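Local coordinates for protein PppA (Pseudomonas aeruginosa, PDB 6JKV) that probably removes phosphate from phosphoserine and phosphothreonine as a manganese-binding PP2C-family phosphatase, and is a key regulatory component of the type VI secretion system, at residues A[152-157]-A[199-204]; A[142-145]-A[150-153]; A[95-100]-A[134-139]. All blocks are in the same frame, centred on the assembly; numbering follows the deposited sequence.

Contact 1. Residues A[152-157]-A[199-204]; sequences EAISRD and AALHVL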
loop_
_atom_site.group_PDB
_atom_site.type_symbol
_atom_site.label_atom_id
_atom_site.label_comp_id
_atom_site.label_asym_id
_atom_site.label_seq_id
_atom_site.Cartn_x
_atom_site.Cartn_y
_atom_site.Cartn_z
ATOM N N GLU A 152 3.501 14.801 1.783
ATOM C CA GLU A 152 2.416 15.046 0.810
ATOM C C GLU A 152 1.754 13.723 0.469
ATOM O O GLU A 152 2.471 12.775 0.114
ATOM C CB GLU A 152 2.991 15.719 -0.432
ATOM C CG GLU A 152 2.034 15.760 -1.596
ATOM C CD GLU A 152 2.632 16.379 -2.849
ATOM O OE1 GLU A 152 3.858 16.695 -2.838
ATOM O OE2 GLU A 152 1.887 16.516 -3.844
ATOM N N ALA A 153 0.431 13.672 0.605
ATOM C CA ALA A 153 -0.391 12.496 0.276
ATOM C C ALA A 153 -0.454 12.384 -1.244
ATOM O O ALA A 153 -0.872 13.349 -1.890
ATOM C CB ALA A 153 -1.769 12.622 0.890
ATOM N N ILE A 154 -0.015 11.253 -1.789
ATOM C CA ILE A 154 -0.042 11.002 -3.257
ATOM C C ILE A 154 -1.336 10.272 -3.604
ATOM O O ILE A 154 -2.032 10.699 -4.525
ATOM C CB ILE A 154 1.210 10.228 -3.702
ATOM C CG1 ILE A 154 2.487 10.972 -3.296
ATOM C CG2 ILE A 154 1.165 9.972 -5.198
ATOM C CD1 ILE A 154 2.525 12.424 -3.732
ATOM N N SER A 155 -1.644 9.202 -2.884
ATOM C CA SER A 155 -2.904 8.459 -3.081
ATOM C C SER A 155 -4.023 9.170 -2.322
ATOM O O SER A 155 -3.731 9.929 -1.382
ATOM C CB SER A 155 -2.782 7.022 -2.664
ATOM O OG SER A 155 -2.587 6.933 -1.263
ATOM N N ARG A 156 -5.260 8.908 -2.724
ATOM C CA ARG A 156 -6.479 9.428 -2.061
ATOM C C ARG A 156 -7.426 8.252 -1.829
ATOM O O ARG A 156 -7.768 7.552 -2.800
ATOM C CB ARG A 156 -7.140 10.518 -2.908
ATOM C CG ARG A 156 -8.627 10.683 -2.632
ATOM C CD ARG A 156 -9.209 11.917 -3.272
ATOM N NE ARG A 156 -8.795 13.120 -2.562
ATOM C CZ ARG A 156 -9.233 14.340 -2.831
ATOM N NH1 ARG A 156 -10.106 14.531 -3.807
ATOM N NH2 ARG A 156 -8.802 15.367 -2.116
ATOM N N ASP A 157 -7.855 8.066 -0.582
ATOM C CA ASP A 157 -8.589 6.856 -0.146
ATOM C C ASP A 157 -9.802 6.643 -1.055
ATOM O O ASP A 157 -10.540 7.615 -1.315
ATOM C CB ASP A 157 -9.009 6.969 1.318
ATOM C CG ASP A 157 -7.859 6.883 2.314
ATOM O OD1 ASP A 157 -6.720 6.584 1.888
ATOM O OD2 ASP A 157 -8.104 7.119 3.512
ATOM N N ALA A 199 -1.167 7.605 -10.190
ATOM C CA ALA A 199 -0.496 8.919 -10.114
ATOM C C ALA A 199 0.956 8.749 -10.535
ATOM O O ALA A 199 1.643 7.866 -9.987
ATOM C CB ALA A 199 -0.609 9.499 -8.727
ATOM N N ALA A 200 1.395 9.563 -11.492
ATOM C CA ALA A 200 2.798 9.608 -11.948
ATOM C C ALA A 200 3.584 10.543 -11.028
ATOM O O ALA A 200 3.011 11.543 -10.546
ATOM C CB ALA A 200 2.883 10.059 -13.379
ATOM N N LEU A 201 4.850 10.202 -10.791
ATOM C CA LEU A 201 5.754 10.973 -9.904
ATOM C C LEU A 201 7.080 11.185 -10.622
ATOM O O LEU A 201 7.592 10.239 -11.228
ATOM C CB LEU A 201 5.968 10.211 -8.594
ATOM C CG LEU A 201 4.726 9.980 -7.731
ATOM C CD1 LEU A 201 5.005 8.913 -6.681
ATOM C CD2 LEU A 201 4.276 11.272 -7.067
ATOM N N HIS A 202 7.590 12.409 -10.562
ATOM C CA HIS A 202 8.997 12.732 -10.873
ATOM C C HIS A 202 9.799 12.595 -9.578
ATOM O O HIS A 202 9.469 13.270 -8.601
ATOM C CB HIS A 202 9.088 14.116 -11.508
ATOM C CG HIS A 202 10.472 14.660 -11.550
ATOM N ND1 HIS A 202 11.440 14.193 -12.428
ATOM C CD2 HIS A 202 11.065 15.615 -10.807
ATOM C CE1 HIS A 202 12.565 14.844 -12.225
ATOM N NE2 HIS A 202 12.359 15.728 -11.251
ATOM N N VAL A 203 10.790 11.713 -9.577
ATOM C CA VAL A 203 11.601 11.399 -8.368
ATOM C C VAL A 203 12.864 12.256 -8.399
ATOM O O VAL A 203 13.522 12.318 -9.455
ATOM C CB VAL A 203 11.956 9.906 -8.279
ATOM C CG1 VAL A 203 12.520 9.577 -6.907
ATOM C CG2 VAL A 203 10.757 9.030 -8.609
ATOM N N LEU A 204 13.164 12.903 -7.277
ATOM C CA LEU A 204 14.442 13.619 -7.066
ATOM C C LEU A 204 15.283 12.858 -6.053
ATOM O O LEU A 204 14.742 12.238 -5.134
ATOM C CB LEU A 204 14.161 15.038 -6.566
ATOM C CG LEU A 204 13.629 16.009 -7.612
ATOM C CD1 LEU A 204 13.312 17.350 -6.973
ATOM C CD2 LEU A 204 14.620 16.163 -8.759
#
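Ile154 meets Ala199 and Leu201 between the two beta sheets of the chain, its shorter branch touching both and its longer branch Leu201 alone. The CG2 methyl is shared, lying 4.0 Å from Ala199 CB and 3.9 Å from Leu201 CD2. The longer branch makes a second approach to the same leucine methyl, with Ile154 CD1 also 3.9 Å from Leu201 CD2, so that this one methyl is straddled by the forked side chain. CG2 of Ile154 stands anti to the backbone N and CG1 anti to the carbonyl carbon (chi1 -56°), which places CG2 between Ala199 and Leu201 and sends CG1 and CD1 to Leu201. The contact is purely apolar and modest, burying 131 Å² in all. It lies at one border of the PP2C beta sandwich, where the edges of the two sheets come together: 199-202 is part of an outermost strand of one sheet, and Ile154 comes directly after the strand 150-153 that borders the other. Further out, backbone hydrogen bonds hold each side in its own sheet. Ile154 and Ser155 are tied to Leu143, whose backbone N is also hydrogen-bonded to Ser155 OG, while Ala199 pairs with Cys135 and Leu201 with Ala133. Ile154 also rests on Leu143, and Leu201 packs on Arg145, so strand 142-147 backs the apolar cluster. Beyond Ile154, Asp157 forms a salt bridge with Arg142.

Contact 2. Residues A[142-145]-A[150-153]; sequences RLYR and VLEA
Tyr144 and Leu151 form the tightly packed part of this beta hairpin. The leucine presses both methyls on the tyrosine: Leu151 CD1 lies 3.6 Å from Tyr144 CB, and Leu151 CD2 is 3.7 Å from Tyr144 CD2. CG of Leu151 is anti to its backbone N (chi1 -171°), which carries the isobutyl group over to the neighbouring strand. Ala153, the non-hydrogen-bonded partner of Tyr144, adds a looser touch where its CB is 4.1 Å from Tyr144 CE2. At the far end of the ring, Arg142 NH1 donates to Tyr144 OH at 2.8 Å within the guanidinium plane, helping to fix the phenol.

The solvent side is the outer strand, where Val150, Glu152 and Ala153 are exposed. Glu152 and the partly exposed Arg145 are a hydrogen-bonded antiparallel pair, with Arg145 N 2.8 Å from Glu152 O and Glu152 N 2.9 Å from Arg145 O; the second bond is the more bent, at 136°. Their side chains run side by side to a salt bridge through one nitrogen and one oxygen, Arg145 NH2 and Glu152 OE1, 3.1 Å apart. The bond is straight and lies near the guanidinium plane, yet reaches the carboxylate from above its plane, the two groups being turned 57° apart. Arg145 NE finds no partner.

Strand 150-153 borders its sheet, and strand 208-212 flanks 142-147 on the other side. Helix 222-229 covers the Tyr144 face, with Leu225 against both Tyr144 and Leu151, while Leu143 and Arg145 rest on Phe209.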
loop_
_atom_site.group_PDB
_atom_site.type_symbol
_atom_site.label_atom_id
_atom_site.label_comp_id
_atom_site.label_asym_id
_atom_site.label_seq_id
_atom_site.Cartn_x
_atom_site.Cartn_y
_atom_site.Cartn_z
ATOM N N ARG A 142 -2.277 3.832 1.730
ATOM C CA ARG A 142 -1.810 5.150 1.257
ATOM C C ARG A 142 -0.359 5.070 0.786
ATOM O O ARG A 142 0.423 4.205 1.270
ATOM C CB ARG A 142 -1.981 6.199 2.357
ATOM C CG ARG A 142 -3.433 6.539 2.640
ATOM C CD ARG A 142 -3.577 7.360 3.897
ATOM N NE ARG A 142 -4.967 7.691 4.172
ATOM C CZ ARG A 142 -5.366 8.725 4.899
ATOM N NH1 ARG A 142 -4.479 9.557 5.421
ATOM N NH2 ARG A 142 -6.655 8.932 5.095
ATOM N N LEU A 143 -0.037 5.945 -0.163
ATOM C CA LEU A 143 1.345 6.350 -0.481
ATOM C C LEU A 143 1.502 7.837 -0.165
ATOM O O LEU A 143 0.673 8.650 -0.641
ATOM C CB LEU A 143 1.648 6.086 -1.950
ATOM C CG LEU A 143 2.941 6.733 -2.428
ATOM C CD1 LEU A 143 4.142 5.928 -1.951
ATOM C CD2 LEU A 143 2.938 6.891 -3.932
ATOM N N TYR A 144 2.537 8.155 0.608
ATOM C CA TYR A 144 2.987 9.535 0.888
ATOM C C TYR A 144 4.373 9.754 0.285
ATOM O O TYR A 144 5.149 8.797 0.163
ATOM C CB TYR A 144 3.078 9.795 2.389
ATOM C CG TYR A 144 1.781 9.775 3.152
ATOM C CD1 TYR A 144 1.252 8.583 3.623
ATOM C CD2 TYR A 144 1.119 10.949 3.461
ATOM C CE1 TYR A 144 0.079 8.565 4.359
ATOM C CE2 TYR A 144 -0.050 10.946 4.198
ATOM C CZ TYR A 144 -0.570 9.750 4.651
ATOM O OH TYR A 144 -1.714 9.731 5.398
ATOM N N ARG A 145 4.671 11.001 -0.058
ATOM C CA ARG A 145 6.040 11.408 -0.445
ATOM C C ARG A 145 6.550 12.444 0.553
ATOM O O ARG A 145 5.834 13.413 0.815
ATOM C CB ARG A 145 6.068 11.960 -1.867
ATOM C CG ARG A 145 7.376 12.663 -2.205
ATOM C CD ARG A 145 7.471 13.097 -3.643
ATOM N NE ARG A 145 6.468 14.097 -3.955
ATOM C CZ ARG A 145 6.218 14.556 -5.173
ATOM N NH1 ARG A 145 6.901 14.096 -6.208
ATOM N NH2 ARG A 145 5.257 15.444 -5.349
ATOM N N VAL A 150 8.914 18.004 3.843
ATOM C CA VAL A 150 7.448 18.248 3.713
ATOM C C VAL A 150 6.775 16.961 3.243
ATOM O O VAL A 150 7.200 16.405 2.211
ATOM C CB VAL A 150 7.139 19.410 2.753
ATOM C CG1 VAL A 150 5.640 19.623 2.632
ATOM C CG2 VAL A 150 7.840 20.696 3.181
ATOM N N LEU A 151 5.757 16.514 3.979
ATOM C CA LEU A 151 4.988 15.294 3.637
ATOM C C LEU A 151 3.792 15.652 2.755
ATOM O O LEU A 151 3.135 16.663 3.001
ATOM C CB LEU A 151 4.516 14.599 4.913
ATOM C CG LEU A 151 3.902 13.223 4.692
ATOM C CD1 LEU A 151 4.975 12.232 4.281
ATOM C CD2 LEU A 151 3.184 12.750 5.945
ATOM N N GLU A 152 3.501 14.801 1.783
ATOM C CA GLU A 152 2.416 15.046 0.810
ATOM C C GLU A 152 1.754 13.723 0.469
ATOM O O GLU A 152 2.471 12.775 0.114
ATOM C CB GLU A 152 2.991 15.719 -0.432
ATOM C CG GLU A 152 2.034 15.760 -1.596
ATOM C CD GLU A 152 2.632 16.379 -2.849
ATOM O OE1 GLU A 152 3.858 16.695 -2.838
ATOM O OE2 GLU A 152 1.887 16.516 -3.844
ATOM N N ALA A 153 0.431 13.672 0.605
ATOM C CA ALA A 153 -0.391 12.496 0.276
ATOM C C ALA A 153 -0.454 12.384 -1.244
ATOM O O ALA A 153 -0.872 13.349 -1.890
ATOM C CB ALA A 153 -1.769 12.622 0.890
#

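Contact 3. Residues A[95-100]-A[134-139]; sequences ALRTGL and SCLWAG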
loop_
_atom_site.group_PDB
_atom_site.type_symbol
_atom_site.label_atom_id
_atom_site.label_comp_id
_atom_site.label_asym_id
_atom_site.label_seq_id
_atom_site.Cartn_x
_atom_site.Cartn_y
_atom_site.Cartn_z
ATOM N N ALA A 95 1.737 -4.067 -17.209
ATOM C CA ALA A 95 1.832 -5.477 -16.766
ATOM C C ALA A 95 1.296 -5.606 -15.338
ATOM O O ALA A 95 0.612 -6.609 -15.064
ATOM C CB ALA A 95 3.254 -5.981 -16.868
ATOM N N LEU A 96 1.588 -4.629 -14.467
ATOM C CA LEU A 96 1.078 -4.624 -13.072
ATOM C C LEU A 96 -0.450 -4.555 -13.090
ATOM O O LEU A 96 -1.086 -5.337 -12.347
ATOM C CB LEU A 96 1.666 -3.446 -12.294
ATOM C CG LEU A 96 3.179 -3.478 -12.078
ATOM C CD1 LEU A 96 3.676 -2.109 -11.662
ATOM C CD2 LEU A 96 3.566 -4.519 -11.039
ATOM N N ARG A 97 -1.005 -3.655 -13.903
ATOM C CA ARG A 97 -2.474 -3.492 -14.057
ATOM C C ARG A 97 -3.103 -4.828 -14.460
ATOM O O ARG A 97 -4.136 -5.206 -13.860
ATOM C CB ARG A 97 -2.819 -2.429 -15.101
ATOM C CG ARG A 97 -2.628 -1.005 -14.608
ATOM C CD ARG A 97 -2.931 -0.011 -15.703
ATOM N NE ARG A 97 -3.033 1.362 -15.232
ATOM C CZ ARG A 97 -4.141 1.934 -14.768
ATOM N NH1 ARG A 97 -5.272 1.245 -14.675
ATOM N NH2 ARG A 97 -4.119 3.206 -14.403
ATOM N N THR A 98 -2.506 -5.516 -15.433
ATOM C CA THR A 98 -3.050 -6.783 -15.976
ATOM C C THR A 98 -3.001 -7.851 -14.886
ATOM O O THR A 98 -3.995 -8.600 -14.739
ATOM C CB THR A 98 -2.302 -7.247 -17.231
ATOM O OG1 THR A 98 -2.491 -6.271 -18.254
ATOM C CG2 THR A 98 -2.801 -8.587 -17.725
ATOM N N GLY A 99 -1.881 -7.925 -14.161
ATOM C CA GLY A 99 -1.716 -8.864 -13.042
ATOM C C GLY A 99 -2.790 -8.657 -11.992
ATOM O O GLY A 99 -3.323 -9.652 -11.481
ATOM N N LEU A 100 -3.101 -7.398 -11.685
ATOM C CA LEU A 100 -4.122 -7.058 -10.667
ATOM C C LEU A 100 -5.518 -7.430 -11.182
ATOM O O LEU A 100 -6.327 -7.958 -10.377
ATOM C CB LEU A 100 -4.002 -5.577 -10.307
ATOM C CG LEU A 100 -2.760 -5.238 -9.476
ATOM C CD1 LEU A 100 -2.685 -3.750 -9.198
ATOM C CD2 LEU A 100 -2.760 -6.025 -8.176
ATOM N N SER A 134 5.582 5.474 -10.682
ATOM C CA SER A 134 4.113 5.381 -10.814
ATOM C C SER A 134 3.554 4.773 -9.535
ATOM O O SER A 134 4.161 3.828 -9.010
ATOM C CB SER A 134 3.723 4.581 -12.024
ATOM O OG SER A 134 4.190 5.195 -13.213
ATOM N N CYS A 135 2.440 5.313 -9.057
ATOM C CA CYS A 135 1.654 4.738 -7.948
ATOM C C CYS A 135 0.343 4.211 -8.525
ATOM O O CYS A 135 -0.352 4.962 -9.233
ATOM C CB CYS A 135 1.397 5.768 -6.858
ATOM S SG CYS A 135 0.215 5.223 -5.600
ATOM N N LEU A 136 0.042 2.945 -8.251
ATOM C CA LEU A 136 -1.288 2.351 -8.515
ATOM C C LEU A 136 -1.909 2.002 -7.166
ATOM O O LEU A 136 -1.201 1.453 -6.306
ATOM C CB LEU A 136 -1.145 1.100 -9.382
ATOM C CG LEU A 136 -0.725 1.329 -10.830
ATOM C CD1 LEU A 136 -0.242 0.029 -11.464
ATOM C CD2 LEU A 136 -1.859 1.938 -11.637
ATOM N N TRP A 137 -3.185 2.312 -6.978
ATOM C CA TRP A 137 -3.861 1.983 -5.702
ATOM C C TRP A 137 -5.360 1.786 -5.907
ATOM O O TRP A 137 -5.954 2.323 -6.874
ATOM C CB TRP A 137 -3.562 3.045 -4.641
ATOM C CG TRP A 137 -4.513 4.199 -4.630
ATOM C CD1 TRP A 137 -5.628 4.327 -3.854
ATOM C CD2 TRP A 137 -4.423 5.408 -5.407
ATOM N NE1 TRP A 137 -6.242 5.525 -4.098
ATOM C CE2 TRP A 137 -5.523 6.210 -5.040
ATOM C CE3 TRP A 137 -3.525 5.890 -6.369
ATOM C CZ2 TRP A 137 -5.747 7.464 -5.607
ATOM C CZ3 TRP A 137 -3.748 7.130 -6.925
ATOM C CH2 TRP A 137 -4.841 7.908 -6.542
ATOM N N ALA A 138 -5.925 1.012 -4.991
ATOM C CA ALA A 138 -7.370 0.770 -4.837
ATOM C C ALA A 138 -7.623 0.416 -3.374
ATOM O O ALA A 138 -7.130 -0.629 -2.929
ATOM C CB ALA A 138 -7.818 -0.311 -5.788
ATOM N N GLY A 139 -8.304 1.307 -2.651
ATOM C CA GLY A 139 -8.612 1.146 -1.221
ATOM C C GLY A 139 -8.104 2.313 -0.395
ATOM O O GLY A 139 -7.911 3.409 -0.948
#
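Leu136 projects from strand 134-138 toward helix 95-100, where its CD1 meets Leu96 and the Arg97 stem and its CD2 the Arg97 guanidinium. Leu96 touches it near its own backbone: Leu96 CB lies 4.1 Å from Leu136 CD1. Arg97 offers a longer surface. Its CB leaves the helix beside the strand rather than toward it, with CG anti to the carbonyl carbon (chi1 -76°). CG then comes within 4.1 Å of Leu136 CD1. The chain runs on extended through CD to NE, which reaches Leu136 CD2 at 3.8 Å. Here the guanidinium turns almost perpendicular to the chain (chi4 -87°) and lays one face against that methyl, which sits 3.5 Å above the plane, displaced toward the rim. CZ is 3.9 Å from Leu136 CD2, and the tip atom NH2 is 3.8 Å from the same methyl. The two side chains thus cross at about a right angle, the arginine drawn over the leucine as a partial lid. The polar end has its charge partner in Glu198 of the adjoining strand, a salt bridge through NH2 that holds the guanidinium over Leu136.

Leu136 and Leu96 are buried, and both also pack on Leu125 of strand 120-129; Val93, a turn earlier in helix 89-114, touches Leu136 as well. Apolar residues therefore fill the centre while the arginine closes the rim. Such packing of a long helix across the outer face of a sheet is characteristic of the PP2C fold, an alpha-beta-beta-alpha sandwich in which helices flank two central antiparallel sheets.

Overall arrangement
The three contacts run through the layers of one sandwich. Contact 2 lies within one sheet, contact 1 bridges it to the other sheet, and contact 3 joins that second sheet to helix 89-114. Contacts 1 and 2 share Glu152 and Ala153, their centres about 7 Å apart; contact 3 has its centre about 14 Å from contact 1 and 18 Å from contact 2. Trp137, whose CB points away from the helix, gives NE1 to Arg156 O, and Leu143 packs on Cys135. Contacts 1 and 3 lie away from the two-manganese site, where Asp61 binds both ions, Gly62 one, and Asp214 and Asp252 the other; the Tyr144 side chain is about 9 Å from that of Asp214 and 13 Å from a manganese.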